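Local coordinates for phospho-2-dehydro-3-deoxyheptonate aldolase (Francisella tularensis, PDB 3TQK), which probably catalyses the stereospecific condensation of phosphoenolpyruvate with D-erythrose 4-phosphate to give DAHP, the first committed step towards chorismate and the aromatic amino acids, at residues E165-V168 with H169-L172; T32-K35 with S36-I40. All blocks are in the same frame, centred on the assembly; numbering follows the deposited sequence.

Contact 1 of 2, residues E165-V168 with H169-L172; sequences ESQV and HREL
The carbonyl of Ser166 starts the helix: its O takes the amide N of Arg170 at 3.2 Å and, weakly, that of His169, and the next two i to i+4 bonds run from Glu171 N to Gln167 O at 3.0 Å and from Leu172 N to Val168 O. Ser166 occupies the N-cap position, yet its hydroxyl does not cap a backbone amide. With OG anti to the backbone N (chi1 174°), it is turned instead to the edge of the His169 imidazole, lying in the ring plane, where OG and ND1 hydrogen-bond at 2.7 Å. The other ring nitrogen, NE2, is bonded to Leu142 O, so the buried imidazole is held at two points and its rotation is fixed. A histidine suits this place because one small ring can bridge two polar groups. This is the short helix 167-173 of the beta-alpha-beta unit that runs from strand 156-159 to strand 179-183 in the TIM barrel. Glu171 stretches back along the helix, bringing OE1 to 3.4 Å from Val168 CA and 3.8 Å from Val168 CG2; beyond them, both residues pack on Phe206. The long, extended Arg170 chain passes Ser166 O with its methylenes and brings NH2 to 3.9 Å from Glu165 CA. Its NH1 bonds to Thr97 O of the second subunit, while Glu165 OE2 bonds to Thr186 OG1 of that same subunit.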
loop_
_atom_site.group_PDB
_atom_site.type_symbol
_atom_site.label_atom_id
_atom_site.label_comp_id
_atom_site.label_asym_id
_atom_site.label_seq_id
_atom_site.Cartn_x
_atom_site.Cartn_y
_atom_site.Cartn_z
ATOM N N GLU A 165 -5.114 -2.446 2.897
ATOM C CA GLU A 165 -6.009 -1.881 1.896
ATOM C C GLU A 165 -5.329 -1.717 0.540
ATOM O O GLU A 165 -5.922 -1.165 -0.381
ATOM C CB GLU A 165 -6.519 -0.525 2.340
ATOM C CG GLU A 165 -7.520 -0.539 3.474
ATOM C CD GLU A 165 -7.977 0.862 3.811
ATOM O OE1 GLU A 165 -7.197 1.574 4.477
ATOM O OE2 GLU A 165 -9.094 1.251 3.402
ATOM N N SER A 166 -4.093 -2.167 0.410
ATOM C CA SER A 166 -3.323 -1.907 -0.803
ATOM C C SER A 166 -3.632 -2.954 -1.865
ATOM O O SER A 166 -3.441 -4.139 -1.652
ATOM C CB SER A 166 -1.831 -1.931 -0.490
ATOM O OG SER A 166 -1.054 -1.830 -1.653
ATOM N N GLN A 167 -4.073 -2.490 -3.021
ATOM C CA GLN A 167 -4.531 -3.372 -4.081
ATOM C C GLN A 167 -3.442 -4.340 -4.569
ATOM O O GLN A 167 -3.712 -5.537 -4.761
ATOM C CB GLN A 167 -5.079 -2.539 -5.239
ATOM C CG GLN A 167 -5.635 -3.356 -6.415
ATOM C CD GLN A 167 -6.757 -4.312 -6.034
ATOM O OE1 GLN A 167 -6.872 -5.395 -6.613
ATOM N NE2 GLN A 167 -7.582 -3.925 -5.069
ATOM N N VAL A 168 -2.222 -3.853 -4.760
ATOM C CA VAL A 168 -1.173 -4.714 -5.314
ATOM C C VAL A 168 -0.758 -5.772 -4.290
ATOM O O VAL A 168 -0.311 -6.852 -4.668
ATOM C CB VAL A 168 0.065 -3.925 -5.832
ATOM C CG1 VAL A 168 1.089 -4.882 -6.507
ATOM C CG2 VAL A 168 -0.369 -2.857 -6.847
ATOM N N HIS A 169 -0.937 -5.470 -3.002
ATOM C CA HIS A 169 -0.627 -6.436 -1.956
ATOM C C HIS A 169 -1.630 -7.598 -1.899
ATOM O O HIS A 169 -1.235 -8.754 -1.708
ATOM C CB HIS A 169 -0.463 -5.735 -0.607
ATOM C CG HIS A 169 0.783 -4.909 -0.543
ATOM N ND1 HIS A 169 0.848 -3.624 -1.043
ATOM C CD2 HIS A 169 2.035 -5.221 -0.131
ATOM C CE1 HIS A 169 2.079 -3.163 -0.893
ATOM N NE2 HIS A 169 2.819 -4.112 -0.342
ATOM N N ARG A 170 -2.911 -7.296 -2.100
ATOM C CA ARG A 170 -3.916 -8.346 -2.242
ATOM C C ARG A 170 -3.614 -9.180 -3.501
ATOM O O ARG A 170 -3.623 -10.405 -3.471
ATOM C CB ARG A 170 -5.311 -7.727 -2.297
ATOM C CG ARG A 170 -5.678 -6.960 -1.036
ATOM C CD ARG A 170 -6.845 -5.997 -1.251
ATOM N NE ARG A 170 -7.304 -5.441 0.025
ATOM C CZ ARG A 170 -8.525 -4.976 0.260
ATOM N NH1 ARG A 170 -9.433 -4.958 -0.697
ATOM N NH2 ARG A 170 -8.838 -4.503 1.458
ATOM N N GLU A 171 -3.278 -8.515 -4.592
ATOM C CA GLU A 171 -2.944 -9.211 -5.839
ATOM C C GLU A 171 -1.715 -10.101 -5.697
ATOM O O GLU A 171 -1.699 -11.258 -6.150
ATOM C CB GLU A 171 -2.702 -8.182 -6.927
ATOM C CG GLU A 171 -3.967 -7.391 -7.283
ATOM C CD GLU A 171 -3.700 -6.195 -8.157
ATOM O OE1 GLU A 171 -2.554 -5.708 -8.230
ATOM O OE2 GLU A 171 -4.659 -5.731 -8.780
ATOM N N LEU A 172 -0.688 -9.534 -5.075
ATOM C CA LEU A 172 0.548 -10.238 -4.765
ATOM C C LEU A 172 0.261 -11.495 -3.944
ATOM O O LEU A 172 0.765 -12.570 -4.249
ATOM C CB LEU A 172 1.492 -9.300 -3.990
ATOM C CG LEU A 172 2.705 -9.918 -3.313
ATOM C CD1 LEU A 172 3.701 -10.421 -4.374
ATOM C CD2 LEU A 172 3.366 -8.909 -2.407
#

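Contact 2 of 2, residues T32-K35 with S36-I40; sequences TVRK and SRKEI
Arg37 lays its guanidinium against Val33, whose CG1 sits over one face, 3.3 Å above the plane and shifted towards the rim, with NE the nearest atom at 3.3 Å. The two side chains run alongside each other in the same direction. Val33 CG1 is anti to the backbone N (chi1 177°), which turns this methyl to the face of the guanidinium, and a branched aliphatic residue suits such a face because it asks for no hydrogen bond there. The polar work is done by the nitrogens of Arg37: NH2 bonds to Ile154 O. One residue back, Ser36 OG stands between its own backbone N and carbonyl carbon (chi1 57°) and bends back to Thr32 O at 2.5 Å. That oxygen also receives Ser36 N at 2.9 Å, the two donors coming from opposite faces of the carbonyl plane. Serine fits well here, being small enough to fold against the preceding turn in a buried position while its OG also bonds to Thr155 OG1. All this lies along the middle of helix 27-45, which leads into barrel strand 51-56. On another side, Lys35 and Glu39 slant across each other, CE to OE2 at 3.4 Å, but their charged atoms NZ and OE2 remain 4.7 Å apart; Glu39 OE1 has its salt bridge with Arg50. Arg34 and Lys38 run side by side on an exposed flank, CG to CE at 4.1 Å, where solvent probably screens their like charges.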
loop_
_atom_site.group_PDB
_atom_site.type_symbol
_atom_site.label_atom_id
_atom_site.label_comp_id
_atom_site.label_asym_id
_atom_site.label_seq_id
_atom_site.Cartn_x
_atom_site.Cartn_y
_atom_site.Cartn_z
ATOM N N THR A 32 11.203 -29.190 4.093
ATOM C CA THR A 32 10.675 -28.432 5.222
ATOM C C THR A 32 9.550 -27.500 4.770
ATOM O O THR A 32 8.512 -27.403 5.434
ATOM C CB THR A 32 11.785 -27.616 5.923
ATOM O OG1 THR A 32 12.779 -28.506 6.423
ATOM C CG2 THR A 32 11.236 -26.781 7.096
ATOM N N VAL A 33 9.745 -26.818 3.645
ATOM C CA VAL A 33 8.740 -25.882 3.164
ATOM C C VAL A 33 7.497 -26.634 2.701
ATOM O O VAL A 33 6.384 -26.289 3.084
ATOM C CB VAL A 33 9.266 -24.978 2.026
ATOM C CG1 VAL A 33 8.155 -24.074 1.506
ATOM C CG2 VAL A 33 10.457 -24.127 2.508
ATOM N N ARG A 34 7.695 -27.673 1.895
ATOM C CA ARG A 34 6.588 -28.436 1.348
ATOM C C ARG A 34 5.706 -28.965 2.468
ATOM O O ARG A 34 4.484 -28.781 2.448
ATOM C CB ARG A 34 7.086 -29.609 0.503
ATOM C CG ARG A 34 5.934 -30.427 -0.125
ATOM C CD ARG A 34 6.434 -31.589 -0.938
ATOM N NE ARG A 34 7.235 -32.493 -0.119
ATOM C CZ ARG A 34 8.055 -33.421 -0.606
ATOM N NH1 ARG A 34 8.184 -33.601 -1.922
ATOM N NH2 ARG A 34 8.761 -34.176 0.227
ATOM N N LYS A 35 6.338 -29.590 3.452
ATOM C CA LYS A 35 5.626 -30.198 4.563
ATOM C C LYS A 35 4.962 -29.161 5.454
ATOM O O LYS A 35 3.762 -29.259 5.740
ATOM C CB LYS A 35 6.588 -31.058 5.378
ATOM C CG LYS A 35 6.006 -31.737 6.616
ATOM C CD LYS A 35 7.122 -32.546 7.295
ATOM C CE LYS A 35 6.671 -33.280 8.538
ATOM N NZ LYS A 35 7.570 -34.468 8.745
ATOM N N SER A 36 5.721 -28.163 5.885
ATOM C CA SER A 36 5.192 -27.162 6.805
ATOM C C SER A 36 4.062 -26.350 6.181
ATOM O O SER A 36 3.140 -25.933 6.883
ATOM C CB SER A 36 6.308 -26.232 7.299
ATOM O OG SER A 36 6.987 -25.589 6.236
ATOM N N ARG A 37 4.124 -26.132 4.865
ATOM C CA ARG A 37 3.057 -25.415 4.163
ATOM C C ARG A 37 1.742 -26.186 4.209
ATOM O O ARG A 37 0.682 -25.590 4.416
ATOM C CB ARG A 37 3.424 -25.134 2.708
ATOM C CG ARG A 37 4.295 -23.938 2.516
ATOM C CD ARG A 37 4.576 -23.727 1.052
ATOM N NE ARG A 37 5.375 -22.537 0.772
ATOM C CZ ARG A 37 5.892 -22.252 -0.422
ATOM N NH1 ARG A 37 5.693 -23.064 -1.444
ATOM N NH2 ARG A 37 6.612 -21.152 -0.606
ATOM N N LYS A 38 1.807 -27.498 3.994
ATOM C CA LYS A 38 0.612 -28.330 4.098
ATOM C C LYS A 38 0.085 -28.280 5.534
ATOM O O LYS A 38 -1.106 -28.104 5.767
ATOM C CB LYS A 38 0.891 -29.781 3.697
ATOM C CG LYS A 38 1.146 -30.010 2.210
ATOM C CD LYS A 38 1.325 -31.515 1.953
ATOM C CE LYS A 38 2.212 -31.826 0.739
ATOM N NZ LYS A 38 2.844 -33.193 0.876
ATOM N N GLU A 39 0.994 -28.407 6.488
ATOM C CA GLU A 39 0.635 -28.339 7.894
ATOM C C GLU A 39 -0.033 -27.023 8.316
ATOM O O GLU A 39 -1.040 -27.059 9.020
ATOM C CB GLU A 39 1.856 -28.640 8.762
ATOM C CG GLU A 39 2.331 -30.109 8.622
ATOM C CD GLU A 39 3.425 -30.499 9.624
ATOM O OE1 GLU A 39 3.830 -29.640 10.443
ATOM O OE2 GLU A 39 3.865 -31.682 9.591
ATOM N N ILE A 40 0.492 -25.869 7.904
ATOM C CA ILE A 40 -0.135 -24.594 8.310
ATOM C C ILE A 40 -1.465 -24.378 7.577
ATOM O O ILE A 40 -2.402 -23.827 8.163
ATOM C CB ILE A 40 0.793 -23.357 8.123
ATOM C CG1 ILE A 40 0.210 -22.121 8.815
ATOM C CG2 ILE A 40 1.042 -23.052 6.642
ATOM C CD1 ILE A 40 -0.068 -22.272 10.291
#

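In the fold
Coming from the N terminus, the chain first forms contact 2 within helix 27-45, ahead of the first barrel strand, 51-56. Strands 84-89 and 137-140 follow before strand 156-159 leads to contact 1 on helix 167-173. Each contact is a local closure of helical turns; they lie in series, neither nesting nor crossing. The centres of contact 1 and contact 2 are about 24 Å apart, and the nearest atoms of contact 1 and contact 2 about 11 Å apart, without touching. Contact 2 fastens its helix to Ile154 and Thr155, just before strand 156-159, and to Leu85 of strand 84-89. Contact 1 belongs to the crossover after strand 156-159, and packs against helix 191-200 and the second subunit.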